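Local coordinates for conserved domain protein (Streptococcus pneumoniae, PDB 2I7R), which is of unknown function but belongs to the glyoxalase/bleomycin resistance protein/dioxygenase superfamily, at residues A[23-27]-A[111-115]. Numbering follows the deposited sequence.
Sequences LEHIL and VLDFY
I26 and F114 meet where the last turn of helix 16-27 runs over strand 111-116, the two short segments nearly parallel at 19° with axes 11.5 Å apart. In I26 the branch methyl CG2 does the touching. With CG1 beside the backbone N (chi1 -70°), I26 CG2 lies anti to that nitrogen and comes in plane to the edge of the F114 ring, 3.8 Å from F114 CZ. The carbonyl O of I26 approaches the same CZ obliquely; this oxygen is hydrogen-bonded to R80 NH2.

L112 is the other strand residue that meets the helix. From CB, which points at the helix, its side chain runs through CG to CD2, a methyl shared by three helix residues. L112 CD2 lies 4.1 Å from L27 CD2 and 4.2 Å from I26 CG2. L23 CD1 is 4.3 Å from L112 CD2. L27 crosses L112 at about a right angle, and L27 CD2 also reaches F114 CE1 at 4.3 Å.

Beyond the two segments, F41 and I43 on strand 38-43 touch L27, and I69 on strand 65-70 packs against both L27 and L112. The helix end thus touches strands of both four-stranded sheets, consistent with the paired βαβββ modules of the glyoxalase fold. Across the contact the side chains meet through methyl-methyl and methyl-ring contacts, while the polar I26 O near the ring is bonded to R80, which implies cohesion by dispersion and exclusion of water, with shape rather than polar bonding setting the fit.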
loop_
_atom_site.group_PDB
_atom_site.type_symbol
_atom_site.label_atom_id
_atom_site.label_comp_id
_atom_site.label_asym_id
_atom_site.label_seq_id
_atom_site.Cartn_x
_atom_site.Cartn_y
_atom_site.Cartn_z
ATOM N N LEU A 23 -9.491 3.215 -11.858
ATOM C CA LEU A 23 -9.641 2.616 -10.531
ATOM C C LEU A 23 -11.109 2.533 -10.081
ATOM O O LEU A 23 -11.514 1.532 -9.523
ATOM C CB LEU A 23 -8.783 3.384 -9.517
ATOM C CG LEU A 23 -7.929 2.609 -8.507
ATOM C CD1 LEU A 23 -7.366 1.264 -9.025
ATOM C CD2 LEU A 23 -6.811 3.504 -7.891
ATOM N N GLU A 24 -11.921 3.556 -10.387
ATOM C CA GLU A 24 -13.378 3.488 -10.132
ATOM C C GLU A 24 -14.104 2.332 -10.843
ATOM O O GLU A 24 -14.956 1.692 -10.242
ATOM C CB GLU A 24 -14.059 4.819 -10.467
ATOM C CG GLU A 24 -13.412 6.003 -9.773
ATOM C CD GLU A 24 -14.105 7.333 -10.039
ATOM O OE1 GLU A 24 -14.436 7.646 -11.208
ATOM O OE2 GLU A 24 -14.297 8.076 -9.052
ATOM N N HIS A 25 -13.778 2.072 -12.118
ATOM C CA HIS A 25 -14.377 0.934 -12.821
ATOM C C HIS A 25 -13.909 -0.375 -12.196
ATOM O O HIS A 25 -14.711 -1.275 -11.948
ATOM C CB HIS A 25 -14.064 0.949 -14.316
ATOM C CG HIS A 25 -14.684 2.089 -15.047
ATOM N ND1 HIS A 25 -13.946 3.128 -15.566
ATOM C CD2 HIS A 25 -15.977 2.363 -15.336
ATOM C CE1 HIS A 25 -14.757 3.993 -16.150
ATOM N NE2 HIS A 25 -15.994 3.547 -16.030
ATOM N N ILE A 26 -12.614 -0.472 -11.907
ATOM C CA ILE A 26 -12.105 -1.702 -11.309
ATOM C C ILE A 26 -12.704 -1.982 -9.926
ATOM O O ILE A 26 -13.046 -3.119 -9.617
ATOM C CB ILE A 26 -10.595 -1.681 -11.229
ATOM C CG1 ILE A 26 -10.013 -1.804 -12.641
ATOM C CG2 ILE A 26 -10.095 -2.804 -10.274
ATOM C CD1 ILE A 26 -8.624 -1.306 -12.758
ATOM N N LEU A 27 -12.827 -0.949 -9.102
ATOM C CA LEU A 27 -13.285 -1.102 -7.741
ATOM C C LEU A 27 -14.807 -1.063 -7.673
ATOM O O LEU A 27 -15.410 -1.445 -6.657
ATOM C CB LEU A 27 -12.715 0.015 -6.875
ATOM C CG LEU A 27 -11.217 -0.001 -6.547
ATOM C CD1 LEU A 27 -10.822 1.328 -5.890
ATOM C CD2 LEU A 27 -10.867 -1.247 -5.681
ATOM N N VAL A 111 -1.294 -3.592 -9.383
ATOM C CA VAL A 111 -1.867 -4.936 -9.435
ATOM C C VAL A 111 -2.782 -5.097 -8.207
ATOM O O VAL A 111 -2.422 -4.750 -7.073
ATOM C CB VAL A 111 -0.755 -6.055 -9.411
ATOM C CG1 VAL A 111 -1.382 -7.475 -9.303
ATOM C CG2 VAL A 111 0.264 -5.933 -10.634
ATOM N N LEU A 112 -3.971 -5.608 -8.442
ATOM C CA LEU A 112 -4.955 -5.717 -7.368
ATOM C C LEU A 112 -5.304 -7.182 -7.197
ATOM O O LEU A 112 -5.374 -7.928 -8.187
ATOM C CB LEU A 112 -6.211 -4.869 -7.642
ATOM C CG LEU A 112 -5.988 -3.342 -7.472
ATOM C CD1 LEU A 112 -5.320 -2.754 -8.695
ATOM C CD2 LEU A 112 -7.310 -2.588 -7.186
ATOM N N ASP A 113 -5.506 -7.580 -5.945
ATOM C CA ASP A 113 -6.023 -8.917 -5.635
ATOM C C ASP A 113 -7.344 -8.770 -4.907
ATOM O O ASP A 113 -7.408 -8.136 -3.860
ATOM C CB ASP A 113 -5.008 -9.685 -4.777
ATOM C CG ASP A 113 -5.514 -11.046 -4.314
ATOM O OD1 ASP A 113 -6.308 -11.670 -5.034
ATOM O OD2 ASP A 113 -5.109 -11.488 -3.231
ATOM N N PHE A 114 -8.407 -9.308 -5.499
ATOM C CA PHE A 114 -9.679 -9.473 -4.803
ATOM C C PHE A 114 -9.716 -10.907 -4.233
ATOM O O PHE A 114 -9.694 -11.875 -4.991
ATOM C CB PHE A 114 -10.847 -9.207 -5.759
ATOM C CG PHE A 114 -10.843 -7.812 -6.349
ATOM C CD1 PHE A 114 -11.518 -6.777 -5.714
ATOM C CD2 PHE A 114 -10.152 -7.536 -7.525
ATOM C CE1 PHE A 114 -11.531 -5.483 -6.263
ATOM C CE2 PHE A 114 -10.153 -6.243 -8.090
ATOM C CZ PHE A 114 -10.833 -5.215 -7.460
ATOM N N TYR A 115 -9.748 -11.032 -2.905
ATOM C CA TYR A 115 -9.594 -12.332 -2.265
ATOM C C TYR A 115 -10.581 -12.554 -1.100
ATOM O O TYR A 115 -11.160 -11.615 -0.588
ATOM C CB TYR A 115 -8.125 -12.559 -1.797
ATOM C CG TYR A 115 -7.781 -11.881 -0.473
ATOM C CD1 TYR A 115 -7.643 -12.616 0.704
ATOM C CD2 TYR A 115 -7.626 -10.495 -0.407
ATOM C CE1 TYR A 115 -7.344 -11.976 1.919
ATOM C CE2 TYR A 115 -7.319 -9.863 0.769
ATOM C CZ TYR A 115 -7.179 -10.603 1.931
ATOM O OH TYR A 115 -6.902 -9.925 3.089
#